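Local coordinates for protein (S)-ureidoglycine--glyoxylate transaminase (Bacillus subtilis, PDB 3ISL) that transfers the amino group of (S)-ureidoglycine to glyoxylate in purine catabolism, giving oxalurate and glycine with the help of pyridoxal 5'-phosphate, at residues A301-I306 and V376-L380; A80-E86 and A105-N111; V218-R222 and N241-T245; L155-E160 and E186-D190. All blocks are in the same frame, centred on the assembly; numbering follows the deposited sequence.

Interaction 1: A301-I306 and V376-L380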
loop_
_atom_site.group_PDB
_atom_site.type_symbol
_atom_site.label_atom_id
_atom_site.label_comp_id
_atom_site.label_asym_id
_atom_site.label_seq_id
_atom_site.Cartn_x
_atom_site.Cartn_y
_atom_site.Cartn_z
ATOM N N ALA A 301 11.987 -2.042 32.830
ATOM C CA ALA A 301 12.706 -3.294 32.897
ATOM C C ALA A 301 13.924 -3.395 31.910
ATOM O O ALA A 301 15.010 -3.759 32.347
ATOM C CB ALA A 301 11.712 -4.462 32.678
ATOM N N LEU A 302 13.725 -3.110 30.590
ATOM C CA LEU A 302 14.839 -3.043 29.635
ATOM C C LEU A 302 15.983 -2.138 30.136
ATOM O O LEU A 302 17.158 -2.548 30.165
ATOM C CB LEU A 302 14.362 -2.598 28.240
ATOM C CG LEU A 302 15.457 -2.484 27.170
ATOM C CD1 LEU A 302 16.013 -3.881 26.856
ATOM C CD2 LEU A 302 14.953 -1.867 25.871
ATOM N N ALA A 303 15.615 -0.913 30.552
ATOM C CA ALA A 303 16.531 0.090 31.078
ATOM C C ALA A 303 17.362 -0.397 32.260
ATOM O O ALA A 303 18.626 -0.210 32.277
ATOM C CB ALA A 303 15.769 1.384 31.448
ATOM N N ALA A 304 16.697 -1.025 33.240
ATOM C CA ALA A 304 17.478 -1.547 34.402
ATOM C C ALA A 304 18.361 -2.701 33.896
ATOM O O ALA A 304 19.490 -2.799 34.311
ATOM C CB ALA A 304 16.585 -1.966 35.605
ATOM N N GLY A 305 17.901 -3.502 32.918
ATOM C CA GLY A 305 18.789 -4.546 32.418
ATOM C C GLY A 305 20.021 -4.006 31.702
ATOM O O GLY A 305 21.186 -4.481 31.950
ATOM N N ILE A 306 19.814 -3.011 30.831
ATOM C CA ILE A 306 20.915 -2.427 30.029
ATOM C C ILE A 306 21.928 -1.797 30.975
ATOM O O ILE A 306 23.148 -1.916 30.790
ATOM C CB ILE A 306 20.388 -1.357 29.046
ATOM C CG1 ILE A 306 19.585 -2.012 27.886
ATOM C CG2 ILE A 306 21.516 -0.432 28.548
ATOM C CD1 ILE A 306 20.392 -3.138 27.042
ATOM N N VAL A 376 11.629 -8.685 26.228
ATOM C CA VAL A 376 12.555 -7.873 26.965
ATOM C C VAL A 376 13.605 -8.750 27.647
ATOM O O VAL A 376 14.776 -8.487 27.584
ATOM C CB VAL A 376 11.824 -6.993 27.987
ATOM C CG1 VAL A 376 12.823 -6.514 29.011
ATOM C CG2 VAL A 376 11.227 -5.790 27.243
ATOM N N LEU A 377 13.186 -9.832 28.282
ATOM C CA LEU A 377 14.160 -10.778 28.863
ATOM C C LEU A 377 15.093 -11.415 27.806
ATOM O O LEU A 377 16.309 -11.506 28.018
ATOM C CB LEU A 377 13.412 -11.865 29.650
ATOM C CG LEU A 377 13.070 -11.729 31.144
ATOM C CD1 LEU A 377 13.472 -10.476 31.888
ATOM C CD2 LEU A 377 11.703 -12.242 31.577
ATOM N N PHE A 378 14.554 -11.855 26.673
ATOM C CA PHE A 378 15.395 -12.540 25.679
ATOM C C PHE A 378 16.382 -11.598 25.007
ATOM O O PHE A 378 17.517 -11.992 24.709
ATOM C CB PHE A 378 14.498 -13.246 24.645
ATOM C CG PHE A 378 15.214 -14.258 23.718
ATOM C CD1 PHE A 378 16.372 -14.955 24.097
ATOM C CD2 PHE A 378 14.651 -14.562 22.446
ATOM C CE1 PHE A 378 16.963 -15.903 23.198
ATOM C CE2 PHE A 378 15.247 -15.520 21.570
ATOM C CZ PHE A 378 16.388 -16.168 21.956
ATOM N N VAL A 379 15.973 -10.361 24.753
ATOM C CA VAL A 379 16.865 -9.442 24.085
ATOM C C VAL A 379 18.060 -9.121 25.007
ATOM O O VAL A 379 19.215 -8.971 24.531
ATOM C CB VAL A 379 16.148 -8.150 23.568
ATOM C CG1 VAL A 379 15.889 -7.184 24.745
ATOM C CG2 VAL A 379 17.016 -7.450 22.467
ATOM N N LEU A 380 17.813 -9.031 26.320
ATOM C CA LEU A 380 18.946 -8.758 27.269
ATOM C C LEU A 380 19.838 -10.003 27.362
ATOM O O LEU A 380 21.077 -9.894 27.401
ATOM C CB LEU A 380 18.468 -8.371 28.672
ATOM C CG LEU A 380 17.655 -7.080 28.770
ATOM C CD1 LEU A 380 16.875 -7.121 30.056
ATOM C CD2 LEU A 380 18.614 -5.891 28.749
#
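Val376 meets Ala301 and Leu302 through one methyl group. Its CG1 is anti to the backbone N (chi1 162°), which carries that branch across to the other helix, where it comes to 3.9 Å from Leu302 N. Val376 CG1 is also 4.3 Å from Ala301 CB, at the looser margin of the contact. Val376 and Ala301 also both touch Tyr407 of helix 398-408.

One turn on, Val379 offers its CG1 in turn. Val379 CG1 lies 3.9 Å from Leu302 CD1, and the two side chains cross at about a right angle. Leu302 reaches it because its own CG is anti to the backbone N (chi1 179°), directing the branched end into the interface.

The two helices, 288-308 and 373-389, run nearly alongside each other: the axes of the short segments come within 10.0 Å and their directions differ by 19°. They belong to the C-terminal small domain expected of a class-V aminotransferase, where Leu302 and Ile306 also rest on strand 324-328.

Leu380 contributes the largest share of the buried area, with its two methyls doing different work. Leu380 CD2 touches the ends of two side chains, Leu302 CD1 at 3.8 Å and Ile306 CD1 at 3.7 Å. Leu380 CD1 instead lies against bare backbone, 4.0 Å from Gly305 CA. A beta-carbon built on Gly305 would fall 2.5 Å from Leu380 CD1, a clash, and the close fit therefore depends on glycine at that position.

Interaction 2: A80-E86 and A105-N111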
loop_
_atom_site.group_PDB
_atom_site.type_symbol
_atom_site.label_atom_id
_atom_site.label_comp_id
_atom_site.label_asym_id
_atom_site.label_seq_id
_atom_site.Cartn_x
_atom_site.Cartn_y
_atom_site.Cartn_z
ATOM N N ALA A 80 0.798 16.758 0.313
ATOM C CA ALA A 80 0.380 17.022 -1.071
ATOM C C ALA A 80 -0.956 17.776 -1.130
ATOM O O ALA A 80 -1.141 18.673 -1.951
ATOM C CB ALA A 80 0.269 15.701 -1.878
ATOM N N SER A 81 -1.879 17.418 -0.259
ATOM C CA SER A 81 -3.238 17.916 -0.422
ATOM C C SER A 81 -3.359 19.346 0.136
ATOM O O SER A 81 -4.229 20.075 -0.245
ATOM C CB SER A 81 -4.226 16.954 0.236
ATOM O OG SER A 81 -4.087 17.039 1.662
ATOM N N VAL A 82 -2.403 19.748 0.963
ATOM C CA VAL A 82 -2.467 21.002 1.687
ATOM C C VAL A 82 -1.398 22.047 1.227
ATOM O O VAL A 82 -1.429 23.184 1.652
ATOM C CB VAL A 82 -2.439 20.602 3.183
ATOM C CG1 VAL A 82 -1.254 21.032 3.900
ATOM C CG2 VAL A 82 -3.832 20.720 3.833
ATOM N N ILE A 83 -0.517 21.663 0.286
ATOM C CA ILE A 83 0.572 22.500 -0.187
ATOM C C ILE A 83 0.402 22.887 -1.611
ATOM O O ILE A 83 0.301 22.013 -2.467
ATOM C CB ILE A 83 1.940 21.833 -0.040
ATOM C CG1 ILE A 83 2.293 21.765 1.452
ATOM C CG2 ILE A 83 3.024 22.681 -0.780
ATOM C CD1 ILE A 83 3.533 20.970 1.759
ATOM N N GLU A 84 0.340 24.190 -1.863
ATOM C CA GLU A 84 0.431 24.725 -3.234
ATOM C C GLU A 84 1.824 25.361 -3.396
ATOM O O GLU A 84 2.391 25.844 -2.420
ATOM C CB GLU A 84 -0.654 25.796 -3.464
ATOM C CG GLU A 84 -2.057 25.246 -3.850
ATOM C CD GLU A 84 -3.187 26.237 -3.441
ATOM O OE1 GLU A 84 -2.868 27.422 -3.234
ATOM O OE2 GLU A 84 -4.377 25.824 -3.292
ATOM N N PRO A 85 2.379 25.367 -4.627
ATOM C CA PRO A 85 3.697 25.978 -4.782
ATOM C C PRO A 85 3.747 27.326 -4.079
ATOM O O PRO A 85 2.744 28.043 -4.088
ATOM C CB PRO A 85 3.812 26.173 -6.328
ATOM C CG PRO A 85 3.076 24.950 -6.836
ATOM C CD PRO A 85 1.847 24.899 -5.917
ATOM N N GLU A 86 4.896 27.638 -3.470
ATOM C CA GLU A 86 5.149 28.891 -2.711
ATOM C C GLU A 86 4.471 29.044 -1.324
ATOM O O GLU A 86 4.817 29.966 -0.577
ATOM C CB GLU A 86 5.031 30.172 -3.590
ATOM C CG GLU A 86 5.909 30.096 -4.888
ATOM C CD GLU A 86 5.686 31.243 -5.863
ATOM O OE1 GLU A 86 5.085 32.263 -5.449
ATOM O OE2 GLU A 86 6.132 31.145 -7.049
ATOM N N ALA A 105 7.665 18.282 1.281
ATOM C CA ALA A 105 7.172 19.635 1.118
ATOM C C ALA A 105 7.839 20.350 -0.056
ATOM O O ALA A 105 7.166 21.055 -0.831
ATOM C CB ALA A 105 7.346 20.473 2.444
ATOM N N GLU A 106 9.155 20.195 -0.189
ATOM C CA GLU A 106 9.894 20.906 -1.276
ATOM C C GLU A 106 9.468 20.416 -2.633
ATOM O O GLU A 106 9.211 21.202 -3.536
ATOM C CB GLU A 106 11.398 20.721 -1.144
ATOM C CG GLU A 106 12.057 22.016 -0.822
ATOM C CD GLU A 106 13.353 21.865 -0.063
ATOM O OE1 GLU A 106 13.952 20.753 -0.100
ATOM O OE2 GLU A 106 13.754 22.890 0.564
ATOM N N ARG A 107 9.374 19.089 -2.737
ATOM C CA ARG A 107 8.899 18.438 -3.930
ATOM C C ARG A 107 7.509 18.929 -4.344
ATOM O O ARG A 107 7.238 19.010 -5.534
ATOM C CB ARG A 107 8.987 16.897 -3.797
ATOM C CG ARG A 107 10.477 16.397 -3.698
ATOM C CD ARG A 107 10.643 14.962 -4.257
ATOM N NE ARG A 107 11.930 14.325 -3.913
ATOM C CZ ARG A 107 12.413 13.188 -4.456
ATOM N NH1 ARG A 107 11.774 12.533 -5.436
ATOM N NH2 ARG A 107 13.578 12.710 -4.039
ATOM N N TYR A 108 6.652 19.298 -3.391
ATOM C CA TYR A 108 5.345 19.893 -3.775
ATOM C C TYR A 108 5.376 21.417 -3.996
ATOM O O TYR A 108 4.347 22.062 -4.156
ATOM C CB TYR A 108 4.192 19.422 -2.862
ATOM C CG TYR A 108 3.879 17.969 -3.151
ATOM C CD1 TYR A 108 3.080 17.622 -4.261
ATOM C CD2 TYR A 108 4.459 16.941 -2.403
ATOM C CE1 TYR A 108 2.847 16.298 -4.608
ATOM C CE2 TYR A 108 4.211 15.611 -2.714
ATOM C CZ TYR A 108 3.388 15.306 -3.866
ATOM O OH TYR A 108 3.083 14.021 -4.229
ATOM N N GLY A 109 6.571 21.985 -4.018
ATOM C CA GLY A 109 6.700 23.420 -4.380
ATOM C C GLY A 109 6.651 24.408 -3.202
ATOM O O GLY A 109 6.639 25.625 -3.407
ATOM N N ALA A 110 6.637 23.887 -1.979
ATOM C CA ALA A 110 6.664 24.739 -0.781
ATOM C C ALA A 110 7.980 25.483 -0.645
ATOM O O ALA A 110 9.024 24.952 -0.982
ATOM C CB ALA A 110 6.438 23.904 0.480
ATOM N N ASN A 111 7.923 26.712 -0.141
ATOM C CA ASN A 111 9.099 27.354 0.404
ATOM C C ASN A 111 9.297 26.815 1.839
ATOM O O ASN A 111 8.562 27.174 2.738
ATOM C CB ASN A 111 8.891 28.877 0.357
ATOM C CG ASN A 111 10.065 29.684 0.936
ATOM O OD1 ASN A 111 9.927 30.900 1.140
ATOM N ND2 ASN A 111 11.223 29.041 1.177
#
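Ala80 sets its methyl over one face of the Tyr108 ring in a CH-pi contact: CB is 3.9 Å from the ring centroid and 17° off the ring normal, displaced toward the rim beside CZ. Tyr108 CG is anti to its carbonyl carbon, which extends the ring alongside helix 71-82, where its hydroxyl hydrogen-bonds Glu76 OE1. Replacing Tyr108 by a leucine would probably leave the Ala80 methyl without its aromatic face and Glu76 without this hydroxyl partner.

The apolar contacts centre on Ile83, whose two ends part company. Ile83 CD1 lies 3.9 Å from Ala105 CB, whereas Ile83 CG2 sits 3.8 Å from Ala110 CB and also faces the Tyr108 backbone.

A Schellman motif closes helix 96-107: Ala110 N bonds Ala105 O at 3.1 Å and Gly109 N bonds Glu106 O at 2.8 Å, with Gly109 at positive phi as the C-prime residue. This turn sends the chain into strand 111-116, completing a beta-alpha-beta crossover from the parallel strand 88-93.

Backbone hydrogen bonding across the contact rests on Gly109 O. Glu86 N donates to Gly109 O at 2.7 Å, nearly straight at 166°. Pro85 CA adds a CA-H...O contact of 3.3 Å to Gly109 O. A beta-carbon on Gly109 would come within 2.9 Å of Pro85 CA.

Interaction 3: V218-R222 and N241-T245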
loop_
_atom_site.group_PDB
_atom_site.type_symbol
_atom_site.label_atom_id
_atom_site.label_comp_id
_atom_site.label_asym_id
_atom_site.label_seq_id
_atom_site.Cartn_x
_atom_site.Cartn_y
_atom_site.Cartn_z
ATOM N N VAL A 218 -9.301 23.499 3.309
ATOM C CA VAL A 218 -8.194 23.752 2.385
ATOM C C VAL A 218 -8.194 22.688 1.267
ATOM O O VAL A 218 -7.928 23.011 0.131
ATOM C CB VAL A 218 -6.841 23.733 3.124
ATOM C CG1 VAL A 218 -5.668 23.642 2.124
ATOM C CG2 VAL A 218 -6.706 24.924 4.043
ATOM N N ILE A 219 -8.537 21.434 1.593
ATOM C CA ILE A 219 -8.572 20.358 0.617
ATOM C C ILE A 219 -9.752 20.612 -0.335
ATOM O O ILE A 219 -9.643 20.445 -1.542
ATOM C CB ILE A 219 -8.737 19.021 1.343
ATOM C CG1 ILE A 219 -7.518 18.714 2.241
ATOM C CG2 ILE A 219 -8.988 17.917 0.364
ATOM C CD1 ILE A 219 -7.568 17.338 2.859
ATOM N N ALA A 220 -10.880 21.044 0.214
ATOM C CA ALA A 220 -12.037 21.318 -0.620
ATOM C C ALA A 220 -11.741 22.434 -1.606
ATOM O O ALA A 220 -12.212 22.377 -2.751
ATOM C CB ALA A 220 -13.248 21.658 0.231
ATOM N N ALA A 221 -10.974 23.447 -1.198
ATOM C CA ALA A 221 -10.661 24.558 -2.135
ATOM C C ALA A 221 -9.852 24.091 -3.375
ATOM O O ALA A 221 -9.532 24.898 -4.261
ATOM C CB ALA A 221 -9.984 25.714 -1.424
ATOM N N ARG A 222 -9.588 22.777 -3.460
ATOM C CA ARG A 222 -8.758 22.180 -4.519
ATOM C C ARG A 222 -9.324 20.927 -5.298
ATOM O O ARG A 222 -10.223 20.198 -4.852
ATOM C CB ARG A 222 -7.378 21.823 -3.956
ATOM C CG ARG A 222 -6.577 22.958 -3.293
ATOM C CD ARG A 222 -5.212 22.373 -2.751
ATOM N NE ARG A 222 -4.318 22.073 -3.871
ATOM C CZ ARG A 222 -3.061 21.649 -3.794
ATOM N NH1 ARG A 222 -2.475 21.436 -2.617
ATOM N NH2 ARG A 222 -2.387 21.426 -4.931
ATOM N N ASN A 241 -9.928 25.028 -8.042
ATOM C CA ASN A 241 -8.550 25.533 -8.141
ATOM C C ASN A 241 -7.533 24.470 -8.549
ATOM O O ASN A 241 -7.895 23.435 -9.134
ATOM C CB ASN A 241 -8.088 26.167 -6.820
ATOM C CG ASN A 241 -9.017 27.253 -6.325
ATOM O OD1 ASN A 241 -10.013 27.585 -6.967
ATOM N ND2 ASN A 241 -8.700 27.807 -5.162
ATOM N N ARG A 242 -6.269 24.743 -8.219
ATOM C CA ARG A 242 -5.143 23.864 -8.535
ATOM C C ARG A 242 -5.335 22.524 -7.837
ATOM O O ARG A 242 -5.346 22.481 -6.588
ATOM C CB ARG A 242 -3.836 24.505 -8.050
ATOM C CG ARG A 242 -2.521 23.958 -8.641
ATOM C CD ARG A 242 -1.346 24.898 -8.256
ATOM N NE ARG A 242 -1.832 26.109 -7.572
ATOM C CZ ARG A 242 -1.124 27.219 -7.314
ATOM N NH1 ARG A 242 0.150 27.342 -7.686
ATOM N NH2 ARG A 242 -1.704 28.231 -6.680
ATOM N N PRO A 243 -5.502 21.433 -8.633
ATOM C CA PRO A 243 -5.623 20.094 -8.049
ATOM C C PRO A 243 -4.332 19.644 -7.347
ATOM O O PRO A 243 -3.237 20.103 -7.684
ATOM C CB PRO A 243 -5.904 19.190 -9.264
ATOM C CG PRO A 243 -5.325 19.921 -10.454
ATOM C CD PRO A 243 -5.529 21.400 -10.116
ATOM N N ILE A 244 -4.492 18.762 -6.359
ATOM C CA ILE A 244 -3.392 18.020 -5.727
ATOM C C ILE A 244 -2.667 17.178 -6.822
ATOM O O ILE A 244 -3.341 16.469 -7.624
ATOM C CB ILE A 244 -3.965 17.152 -4.584
ATOM C CG1 ILE A 244 -4.542 18.070 -3.492
ATOM C CG2 ILE A 244 -2.955 16.143 -4.075
ATOM C CD1 ILE A 244 -5.818 17.547 -2.821
ATOM N N THR A 245 -1.325 17.284 -6.864
ATOM C CA THR A 245 -0.469 16.676 -7.923
ATOM C C THR A 245 -0.580 15.127 -8.016
ATOM O O THR A 245 -0.743 14.551 -9.113
ATOM C CB THR A 245 1.014 17.162 -7.776
ATOM O OG1 THR A 245 1.034 18.597 -7.767
ATOM C CG2 THR A 245 1.955 16.622 -8.895
HETATM O O HOH W 1 -0.344 19.358 -4.678
#
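Arg222 reaches Arg242, Pro243 and Ile244 by a bend in its chain: CG is anti to the carbonyl carbon, chi2 is extended, and chi3 of 72° then turns the guanidinium alongside segment 241-245. Arg222 NE donates to Arg242 O at 2.9 Å, and at 178° the bond is almost perfectly straight. The acceptor lies at the edge of the guanidinium, in its plane. A second bond, from Arg222 NH2 to Pro243 O at 3.2 Å, is weak and bent (131°). Arg222 NH2 also donates a hydrogen bond to a water oxygen at 2.9 Å, which accepts another from Thr245 N at 3.2 Å, a bridge between the segments.

Ile244 packs on the flat group instead of bonding it: Ile244 CG1 stands over the centre of one face, 3.9 Å from Arg222 CZ. The straight NE bond and this covered face probably limit rotation of the guanidinium.

At the outer margin Asn241 ND2 is 3.2 Å from Ala221 O, but the angle is poor and no hydrogen bond results.

Arg222 and Asn241 flank the unmodelled residues 223-240, so the contact joins the two visible ends of that gap. Arg222 NH1 bonds Ile83 O just past helix 71-82, against which Ile219 and Ile244 also pack. Ile244 O accepts from Arg107 NH1 of the second subunit, placing the loop between helices 213-220 and 251-257 at the dimer interface.

Interaction 4: L155-E160 and E186-D190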
loop_
_atom_site.group_PDB
_atom_site.type_symbol
_atom_site.label_atom_id
_atom_site.label_comp_id
_atom_site.label_asym_id
_atom_site.label_seq_id
_atom_site.Cartn_x
_atom_site.Cartn_y
_atom_site.Cartn_z
ATOM N N LEU A 155 4.288 18.572 22.091
ATOM C CA LEU A 155 3.515 19.172 20.996
ATOM C C LEU A 155 2.443 20.231 21.355
ATOM O O LEU A 155 2.005 20.936 20.478
ATOM C CB LEU A 155 2.854 18.074 20.132
ATOM C CG LEU A 155 3.791 17.013 19.541
ATOM C CD1 LEU A 155 2.932 16.018 18.786
ATOM C CD2 LEU A 155 4.973 17.580 18.673
ATOM N N LYS A 156 1.960 20.264 22.588
ATOM C CA LYS A 156 0.774 21.049 22.918
ATOM C C LYS A 156 1.035 22.567 22.714
ATOM O O LYS A 156 0.200 23.285 22.134
ATOM C CB LYS A 156 0.317 20.796 24.390
ATOM C CG LYS A 156 -0.973 21.549 24.926
ATOM C CD LYS A 156 -1.396 20.892 26.327
ATOM C CE LYS A 156 -2.581 21.560 27.086
ATOM N NZ LYS A 156 -3.594 21.857 26.058
ATOM N N ALA A 157 2.150 23.045 23.247
ATOM C CA ALA A 157 2.417 24.511 23.190
ATOM C C ALA A 157 2.532 24.938 21.696
ATOM O O ALA A 157 2.041 26.014 21.270
ATOM C CB ALA A 157 3.676 24.875 24.049
ATOM N N ILE A 158 3.076 24.037 20.901
ATOM C CA ILE A 158 3.276 24.312 19.479
ATOM C C ILE A 158 1.928 24.345 18.727
ATOM O O ILE A 158 1.649 25.271 18.006
ATOM C CB ILE A 158 4.266 23.289 18.859
ATOM C CG1 ILE A 158 5.658 23.596 19.401
ATOM C CG2 ILE A 158 4.240 23.397 17.248
ATOM C CD1 ILE A 158 6.664 22.438 19.218
ATOM N N GLY A 159 1.088 23.355 18.945
ATOM C CA GLY A 159 -0.258 23.355 18.371
ATOM C C GLY A 159 -1.104 24.545 18.792
ATOM O O GLY A 159 -1.770 25.151 17.958
ATOM N N GLU A 160 -1.047 24.919 20.062
ATOM C CA GLU A 160 -1.714 26.142 20.509
ATOM C C GLU A 160 -1.271 27.394 19.775
ATOM O O GLU A 160 -2.123 28.235 19.405
ATOM C CB GLU A 160 -1.600 26.313 22.027
ATOM C CG GLU A 160 -2.763 25.492 22.602
ATOM C CD GLU A 160 -2.637 25.135 24.038
ATOM O OE1 GLU A 160 -1.567 25.365 24.653
ATOM O OE2 GLU A 160 -3.657 24.607 24.552
ATOM N N GLU A 186 -6.737 17.711 22.029
ATOM C CA GLU A 186 -6.137 18.465 23.123
ATOM C C GLU A 186 -4.899 19.265 22.705
ATOM O O GLU A 186 -4.654 20.327 23.254
ATOM C CB GLU A 186 -5.758 17.543 24.281
ATOM C CG GLU A 186 -6.837 17.524 25.306
ATOM C CD GLU A 186 -6.462 16.745 26.589
ATOM O OE1 GLU A 186 -7.197 15.754 26.878
ATOM O OE2 GLU A 186 -5.434 17.111 27.256
ATOM N N TRP A 187 -4.119 18.751 21.747
ATOM C CA TRP A 187 -2.869 19.409 21.398
ATOM C C TRP A 187 -3.033 20.303 20.179
ATOM O O TRP A 187 -2.052 20.818 19.657
ATOM C CB TRP A 187 -1.773 18.360 21.188
ATOM C CG TRP A 187 -1.439 17.598 22.423
ATOM C CD1 TRP A 187 -1.796 17.895 23.714
ATOM C CD2 TRP A 187 -0.640 16.411 22.494
ATOM N NE1 TRP A 187 -1.268 16.980 24.566
ATOM C CE2 TRP A 187 -0.547 16.057 23.855
ATOM C CE3 TRP A 187 -0.007 15.617 21.536
ATOM C CZ2 TRP A 187 0.142 14.889 24.308
ATOM C CZ3 TRP A 187 0.701 14.466 21.977
ATOM C CH2 TRP A 187 0.777 14.137 23.368
ATOM N N LYS A 188 -4.280 20.444 19.703
ATOM C CA LYS A 188 -4.619 21.312 18.608
ATOM C C LYS A 188 -3.792 20.904 17.389
ATOM O O LYS A 188 -3.229 21.742 16.680
ATOM C CB LYS A 188 -4.351 22.799 18.950
ATOM C CG LYS A 188 -5.051 23.352 20.230
ATOM C CD LYS A 188 -6.553 23.220 20.252
ATOM C CE LYS A 188 -7.218 24.349 21.068
ATOM N NZ LYS A 188 -6.589 24.437 22.397
ATOM N N ILE A 189 -3.708 19.609 17.178
ATOM C CA ILE A 189 -3.157 19.068 15.938
ATOM C C ILE A 189 -4.250 19.076 14.880
ATOM O O ILE A 189 -5.395 18.578 15.105
ATOM C CB ILE A 189 -2.605 17.626 16.173
ATOM C CG1 ILE A 189 -1.474 17.660 17.207
ATOM C CG2 ILE A 189 -2.248 16.908 14.829
ATOM C CD1 ILE A 189 -0.916 16.182 17.597
ATOM N N ASP A 190 -3.907 19.651 13.734
ATOM C CA ASP A 190 -4.834 19.736 12.617
ATOM C C ASP A 190 -4.870 18.492 11.728
ATOM O O ASP A 190 -5.927 18.134 11.194
ATOM C CB ASP A 190 -4.533 20.998 11.791
ATOM C CG ASP A 190 -4.633 22.272 12.602
ATOM O OD1 ASP A 190 -5.782 22.600 12.991
ATOM O OD2 ASP A 190 -3.571 22.943 12.822
#
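A mixed apolar and ionic contact joins Leu155, just before helix 156-164, and Lys156 and Glu160, early in it, to Trp187 and Lys188 in the loop leading toward strand 191-193. Two neighbouring side chains meet the indole obliquely: Lys156 CB approaches Trp187 CD1 to 3.7 Å, and Leu155 CB lies 4.0 Å from Trp187 CE3. Beyond them Leu155 CD1 meets Ile189 CD1 at 4.0 Å. Without the indole of Trp187, as with an alanine here, Leu155 would probably face a gap and the aliphatic part of Lys156 would be freer to turn.

Gly159 allows the backbones to close in, its CA making a CA-H...O contact of 3.4 Å with Trp187 O; a beta-carbon there would clash with that oxygen.

Charges line the outer side. The Lys156 chain bends at chi4 (43°), bringing NZ to 3.1 Å from Glu160 OE2 in a salt bridge within the helix. Glu160 OE2 also forms a long salt bridge of 3.6 Å with Lys188 NZ, so one carboxylate oxygen is shared by two lysines.

Helix 156-164 links the parallel strands 139-143 and 168-172, a beta-alpha-beta crossover of the kind that builds the large domain of fold-type I PLP enzymes.

In the fold
Along the chain the order is interaction 2, interaction 4, interaction 3 and interaction 1, all in series. Interactions 2 and 3 are neighbours, their centres about 12 Å apart. They touch through the guanidinium of Arg222 and the end of helix 71-82, and both reach the second subunit, so this corner of the large domain is tied to the dimer interface. Interaction 4 flanks the same seven-stranded sheet, its centre about 22 Å from that of interaction 2, without touching it. Interaction 1 lies apart among the C-terminal helices, its centre about 34 to 49 Å from those of the others and on the opposite side of the chain's centre from interactions 2 and 3.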